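Side-chain contacts in nitroreductase family protein (Clostridium novyi, PDB 3G14), which is probably an oxidoreductase of the FMN-dependent nitroreductase family, though its own substrate is not established: residues I106-E109 and H110-L113; K29-D32 and M33-A37. One frame throughout, in Å; residues are numbered along the deposited sequence.

Contact 1: I106-E109 and H110-L113; sequences IAME and HIVL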
ATOM      1  N   ILE B 106       0.685  -1.310   2.505  1.00 12.88           N
ATOM      2  CA  ILE B 106       0.080  -2.223   1.503  1.00 12.77           C
ATOM      3  C   ILE B 106      -1.236  -2.717   2.061  1.00 13.67           C
ATOM      4  O   ILE B 106      -2.289  -2.602   1.426  1.00 14.88           O
ATOM      5  CB  ILE B 106       1.021  -3.432   1.153  1.00 15.91           C
ATOM      6  CG1 ILE B 106       2.289  -2.996   0.403  1.00 14.55           C
ATOM      7  CG2 ILE B 106       0.304  -4.473   0.245  1.00 14.53           C
ATOM      8  CD1 ILE B 106       3.344  -4.129   0.215  1.00 14.24           C
ATOM      9  N   ALA B 107      -1.203  -3.278   3.279  1.00 14.23           N
ATOM     10  CA  ALA B 107      -2.400  -3.889   3.879  1.00 15.29           C
ATOM     11  C   ALA B 107      -3.479  -2.862   4.179  1.00 15.49           C
ATOM     12  O   ALA B 107      -4.675  -3.110   3.939  1.00 15.17           O
ATOM     13  CB  ALA B 107      -2.031  -4.717   5.172  1.00 12.66           C
HETATM   14  N   MSE B 108      -3.072  -1.709   4.701  1.00 17.60           N
HETATM   15  CA  MSE B 108      -4.013  -0.621   4.929  1.00 18.54           C
HETATM   16  C   MSE B 108      -4.659  -0.118   3.618  1.00 17.50           C
HETATM   17  O   MSE B 108      -5.828   0.263   3.628  1.00 17.44           O
HETATM   18  CB  MSE B 108      -3.322   0.545   5.674  1.00 16.93           C
HETATM   19  CG  MSE B 108      -4.286   1.611   6.112  1.00 19.95           C
HETATM   20 SE   MSE B 108      -5.773   0.962   7.311  0.75 15.11          SE
HETATM   21  CE  MSE B 108      -5.215   2.244   8.742  1.00 18.71           C
ATOM     22  N   GLU B 109      -3.947  -0.133   2.489  1.00 16.95           N
ATOM     23  CA  GLU B 109      -4.595   0.267   1.222  1.00 14.69           C
ATOM     24  C   GLU B 109      -5.620  -0.807   0.786  1.00 13.60           C
ATOM     25  O   GLU B 109      -6.619  -0.473   0.109  1.00 14.94           O
ATOM     26  CB  GLU B 109      -3.571   0.567   0.119  1.00 16.32           C
ATOM     27  CG  GLU B 109      -4.159   1.159  -1.172  1.00 13.06           C
ATOM     28  CD  GLU B 109      -4.865   2.498  -0.981  1.00 13.13           C
ATOM     29  OE1 GLU B 109      -4.906   2.982   0.195  1.00 18.98           O
ATOM     30  OE2 GLU B 109      -5.380   3.037  -1.991  1.00 14.67           O
ATOM     31  N   HIS B 110      -5.387  -2.080   1.138  1.00 15.20           N
ATOM     32  CA  HIS B 110      -6.398  -3.118   0.921  1.00 15.08           C
ATOM     33  C   HIS B 110      -7.663  -2.823   1.761  1.00 14.76           C
ATOM     34  O   HIS B 110      -8.792  -2.996   1.274  1.00 14.18           O
ATOM     35  CB  HIS B 110      -5.838  -4.548   1.195  1.00 12.91           C
ATOM     36  CG  HIS B 110      -4.964  -5.085   0.098  1.00 11.92           C
ATOM     37  ND1 HIS B 110      -4.973  -6.417  -0.286  1.00 14.65           N
ATOM     38  CD2 HIS B 110      -3.999  -4.490  -0.644  1.00 14.75           C
ATOM     39  CE1 HIS B 110      -4.091  -6.591  -1.265  1.00 15.95           C
ATOM     40  NE2 HIS B 110      -3.481  -5.446  -1.488  1.00 13.34           N
ATOM     41  N   ILE B 111      -7.465  -2.354   3.000  0.50 15.09           N
ATOM     42  CA  ILE B 111      -8.602  -1.933   3.881  0.50 14.76           C
ATOM     43  C   ILE B 111      -9.385  -0.828   3.190  0.50 15.51           C
ATOM     44  O   ILE B 111     -10.618  -0.910   3.016  0.50 14.04           O
ATOM     45  CB  ILE B 111      -8.114  -1.374   5.244  0.50 13.82           C
ATOM     46  CG1 ILE B 111      -7.350  -2.438   6.056  0.50 10.59           C
ATOM     47  CG2 ILE B 111      -9.303  -0.810   6.069  0.50 12.39           C
ATOM     48  CD1 ILE B 111      -8.208  -3.532   6.605  0.50 15.27           C
ATOM     49  N   VAL B 112      -8.644   0.206   2.797  1.00 16.79           N
ATOM     50  CA  VAL B 112      -9.219   1.404   2.168  1.00 16.10           C
ATOM     51  C   VAL B 112      -9.952   1.066   0.866  1.00 14.03           C
ATOM     52  O   VAL B 112     -11.119   1.442   0.670  1.00 14.48           O
ATOM     53  CB  VAL B 112      -8.120   2.507   1.993  1.00 17.09           C
ATOM     54  CG1 VAL B 112      -8.530   3.575   0.948  1.00 18.48           C
ATOM     55  CG2 VAL B 112      -7.753   3.113   3.353  1.00 15.06           C
ATOM     56  N   LEU B 113      -9.287   0.340  -0.028  1.00 13.36           N
ATOM     57  CA  LEU B 113      -9.958  -0.035  -1.264  1.00 14.13           C
ATOM     58  C   LEU B 113     -11.125  -1.004  -1.041  1.00 16.33           C
ATOM     59  O   LEU B 113     -12.184  -0.923  -1.700  1.00 16.27           O
ATOM     60  CB  LEU B 113      -8.952  -0.606  -2.243  1.00 15.62           C
ATOM     61  CG  LEU B 113      -7.896   0.347  -2.749  1.00 14.75           C
ATOM     62  CD1 LEU B 113      -6.861  -0.468  -3.498  1.00 14.42           C
ATOM     63  CD2 LEU B 113      -8.528   1.495  -3.639  1.00 16.55           C
TER
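Glu109 and Leu113 pack tightly one helical turn apart. Leu113 CG lies 3.2 Å from Glu109 O, and the same carbonyl takes the Leu113 N-H in a nearly straight bond of 2.8 Å from N to O (169° at the hydrogen). The Glu109 side chain leaves with CG anti to its own N (chi1 -173°) and then bends at chi2, which folds the carboxylate back over the next turn. OE2 ends 3.8 Å from Leu113 CG, while OE1 sits 3.7 Å from Val112 CB, so the acid is flanked by aliphatic groups and must find its polar partners elsewhere. OE1 is bonded to Trp124 NE1, and OE2 to His110 NE2 of the second subunit. The His110 ring also comes close, bringing CD2 to 3.3 Å from Ile106 O in an oblique approach.

Some side-chain touches are looser. Met108, a selenomethionine, reaches Ile111 through SE to CB at 3.9 Å, an ordinary apolar touch, and Ile106 CG2 stays 4.3 Å from the NE2 of His110. Slack here does not mean solvent, for all eight residues are buried: Phe48 and Ile82 back Ile111, and Phe4 of the second subunit packs on Leu113.

The reciprocal Glu109-His110 bonds across the two chains mark helix 99-117 as an interface helix, consistent with the dimeric fold of the nitroreductase family, in which a long central helix packs against its partner.

Contact 2: K29-D32 and M33-A37; sequences KIID and MAMRA. With GOL (glycerol), chain I; ACT (acetate ion), chain G.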
ATOM      1  N   LYS B  29     -15.047  -8.975   5.481  1.00 18.77           N
ATOM      2  CA  LYS B  29     -14.548  -9.076   4.086  1.00 20.03           C
ATOM      3  C   LYS B  29     -13.419  -8.060   3.811  1.00 18.95           C
ATOM      4  O   LYS B  29     -12.426  -8.394   3.190  1.00 16.46           O
ATOM      5  CB  LYS B  29     -15.670  -8.892   3.055  1.00 19.52           C
ATOM      6  CG  LYS B  29     -16.570 -10.111   2.883  1.00 25.44           C
ATOM      7  CD  LYS B  29     -17.482  -9.984   1.627  1.00 28.34           C
ATOM      8  CE  LYS B  29     -18.792  -9.253   1.935  1.00 36.07           C
ATOM      9  NZ  LYS B  29     -19.534  -8.779   0.713  1.00 30.22           N
ATOM     10  N   ILE B  30     -13.574  -6.835   4.307  1.00 18.21           N
ATOM     11  CA  ILE B  30     -12.509  -5.805   4.233  1.00 18.42           C
ATOM     12  C   ILE B  30     -11.224  -6.314   4.924  1.00 18.19           C
ATOM     13  O   ILE B  30     -10.101  -6.236   4.373  1.00 15.51           O
ATOM     14  CB  ILE B  30     -13.042  -4.477   4.839  1.00 16.86           C
ATOM     15  CG1 ILE B  30     -14.225  -3.967   3.992  1.00 20.43           C
ATOM     16  CG2 ILE B  30     -11.935  -3.423   4.947  1.00 16.57           C
ATOM     17  CD1 ILE B  30     -15.086  -2.897   4.696  1.00 17.98           C
ATOM     18  N   ILE B  31     -11.370  -6.858   6.141  1.00 16.85           N
ATOM     19  CA  ILE B  31     -10.199  -7.363   6.842  1.00 17.47           C
ATOM     20  C   ILE B  31      -9.554  -8.539   6.080  1.00 18.00           C
ATOM     21  O   ILE B  31      -8.327  -8.667   6.004  1.00 16.80           O
ATOM     22  CB  ILE B  31     -10.495  -7.740   8.322  1.00 17.93           C
ATOM     23  CG1 ILE B  31     -11.064  -6.531   9.103  1.00 23.42           C
ATOM     24  CG2 ILE B  31      -9.186  -8.216   9.014  1.00 16.17           C
ATOM     25  CD1 ILE B  31     -10.176  -5.235   9.144  1.00 18.67           C
ATOM     26  N   ASP B  32     -10.380  -9.438   5.545  1.00 14.37           N
ATOM     27  CA  ASP B  32      -9.902 -10.517   4.698  1.00 17.65           C
ATOM     28  C   ASP B  32      -9.079 -10.017   3.502  1.00 16.85           C
ATOM     29  O   ASP B  32      -8.035 -10.575   3.188  1.00 16.56           O
ATOM     30  CB  ASP B  32     -11.072 -11.347   4.183  1.00 17.36           C
ATOM     31  CG  ASP B  32     -10.615 -12.539   3.398  1.00 21.18           C
ATOM     32  OD1 ASP B  32      -9.971 -13.437   3.985  1.00 22.42           O
ATOM     33  OD2 ASP B  32     -10.884 -12.562   2.194  1.00 17.03           O
HETATM   34  N   MSE B  33      -9.531  -8.945   2.870  1.00 16.52           N
HETATM   35  CA  MSE B  33      -8.735  -8.338   1.800  1.00 17.76           C
HETATM   36  C   MSE B  33      -7.354  -7.920   2.300  1.00 16.70           C
HETATM   37  O   MSE B  33      -6.377  -8.165   1.637  1.00 17.91           O
HETATM   38  CB  MSE B  33      -9.513  -7.217   1.129  1.00 17.49           C
HETATM   39  CG  MSE B  33     -10.749  -7.837   0.389  1.00 20.36           C
HETATM   40 SE   MSE B  33     -11.770  -6.498  -0.547  0.75 22.67          SE
HETATM   41  CE  MSE B  33     -13.538  -6.985   0.117  1.00 24.96           C
ATOM     42  N   ALA B  34      -7.264  -7.351   3.489  1.00 16.48           N
ATOM     43  CA  ALA B  34      -5.972  -7.046   4.099  1.00 16.92           C
ATOM     44  C   ALA B  34      -5.142  -8.294   4.384  1.00 16.74           C
ATOM     45  O   ALA B  34      -3.925  -8.303   4.161  1.00 17.95           O
ATOM     46  CB  ALA B  34      -6.160  -6.202   5.365  1.00 18.24           C
HETATM   47  N   MSE B  35      -5.795  -9.353   4.862  1.00 19.31           N
HETATM   48  CA  MSE B  35      -5.113 -10.614   5.160  1.00 19.35           C
HETATM   49  C   MSE B  35      -4.474 -11.186   3.895  1.00 20.30           C
HETATM   50  O   MSE B  35      -3.478 -11.910   3.977  1.00 21.44           O
HETATM   51  CB  MSE B  35      -6.075 -11.631   5.761  1.00 17.78           C
HETATM   52  CG  MSE B  35      -6.614 -11.250   7.128  1.00 18.69           C
HETATM   53 SE   MSE B  35      -5.282 -11.162   8.504  0.75 18.42          SE
HETATM   54  CE  MSE B  35      -4.758  -9.315   8.312  1.00 18.43           C
ATOM     55  N   ARG B  36      -5.044 -10.862   2.734  1.00 18.07           N
ATOM     56  CA  ARG B  36      -4.546 -11.404   1.453  1.00 16.98           C
ATOM     57  C   ARG B  36      -3.479 -10.514   0.808  1.00 16.42           C
ATOM     58  O   ARG B  36      -3.047 -10.770  -0.333  1.00 19.10           O
ATOM     59  CB  ARG B  36      -5.714 -11.582   0.497  1.00 16.92           C
ATOM     60  CG  ARG B  36      -6.644 -12.708   0.893  1.00 15.08           C
ATOM     61  CD  ARG B  36      -7.850 -12.662  -0.004  1.00 21.41           C
ATOM     62  NE  ARG B  36      -8.917 -13.554   0.444  1.00 23.75           N
ATOM     63  CZ  ARG B  36      -9.006 -14.855   0.179  1.00 28.00           C
ATOM     64  NH1 ARG B  36      -8.103 -15.488  -0.553  1.00 25.48           N
ATOM     65  NH2 ARG B  36     -10.050 -15.529   0.632  1.00 27.57           N
ATOM     66  N   ALA B  37      -3.031  -9.491   1.521  1.00 16.08           N
ATOM     67  CA  ALA B  37      -2.046  -8.556   0.979  1.00 16.62           C
ATOM     68  C   ALA B  37      -0.691  -9.277   0.923  1.00 14.79           C
ATOM     69  O   ALA B  37      -0.422 -10.156   1.767  1.00 17.23           O
ATOM     70  CB  ALA B  37      -1.961  -7.314   1.840  1.00 17.44           C
TER
HETATM   71  C1  GOL I 197      -4.796 -15.103   3.850  1.00 45.83           C
HETATM   72  O1  GOL I 197      -3.753 -15.190   4.794  1.00 42.38           O
HETATM   73  C2  GOL I 197      -6.114 -15.543   4.489  1.00 52.46           C
HETATM   74  O2  GOL I 197      -6.256 -15.175   5.856  1.00 53.15           O
HETATM   75  C3  GOL I 197      -7.281 -15.003   3.676  1.00 53.37           C
HETATM   76  O3  GOL I 197      -8.380 -15.883   3.780  1.00 58.47           O
HETATM   77  C   ACT G 195     -17.727  -8.336  -2.689  1.00 40.44           C
HETATM   78  O   ACT G 195     -17.298  -7.317  -3.265  1.00 39.94           O
HETATM   79  OXT ACT G 195     -17.929  -8.207  -1.469  1.00 41.38           O
HETATM   80  CH3 ACT G 195     -17.960  -9.643  -3.389  1.00 39.35           C
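Asp32 and Arg36 meet one turn apart where helix 24-35 runs out. Asp32 CG stands anti to the backbone N (chi1 -175°) and Arg36 runs extended from CG to NE, which brings the two polar ends together. Arg36 NE donates almost straight to Asp32 OD2, at 2.8 Å and 172°, lying on the syn side of the carboxylate but out of its plane. Seen from the arginine, OD2 is at the guanidinium edge, in plane, and NH2 adds a weak second bond to it at 3.5 Å. The two flat groups stand steeply against each other, 80° apart. OD2 is gripped a third time by Tyr5 OH of the second subunit. The other oxygen, OD1, accepts from glycerol O3 at 2.9 Å, and that hydroxyl also sits over one face of the guanidinium.

Along the backbone, Met33 N, Ala34 N and Met35 N find the carbonyls of Lys29, Ile30 and Ile31. The pattern then frays: Arg36 N bonds weakly to Asp32 O and shares itself with Met33 O at 3.2 Å, while Ala37 N turns to Ala34 O. Met33 O is also taken by His110 ND1, and Arg36 O by Arg11 NH2 of the second subunit. Met35 O takes weak bonds from Lys167 NZ and glycerol O1. Lys29 NZ donates to acetate OXT at 2.8 Å; acetate and glycerol probably come from the crystallisation liquor.

With OD2 holding Arg36 of its own chain and Tyr5 of the second subunit, Asp32 probably stays ionised, and these bonds link the helix end to the other chain.

Overall arrangement
Going from the N terminus, contact 2 comes first, at the end of helix 24-35, and is finished before contact 1 begins in the middle of helix 99-117. Each spans no more than successive helical turns, so neither encloses a loop; they run in series without nesting or crossing. Strands 46-51 and 80-86 lie between them in sequence. In space their centres are about 8 Å apart, and the helices meet: Ile111 CD1 packs 3.6 Å from Ala34 CB, and His110 CE1 lies 3.6 Å from Ala37 CA. Phe48 of strand 46-51 touches residues of both contacts, tying the two helices to the mixed sheet, and both also reach the second subunit.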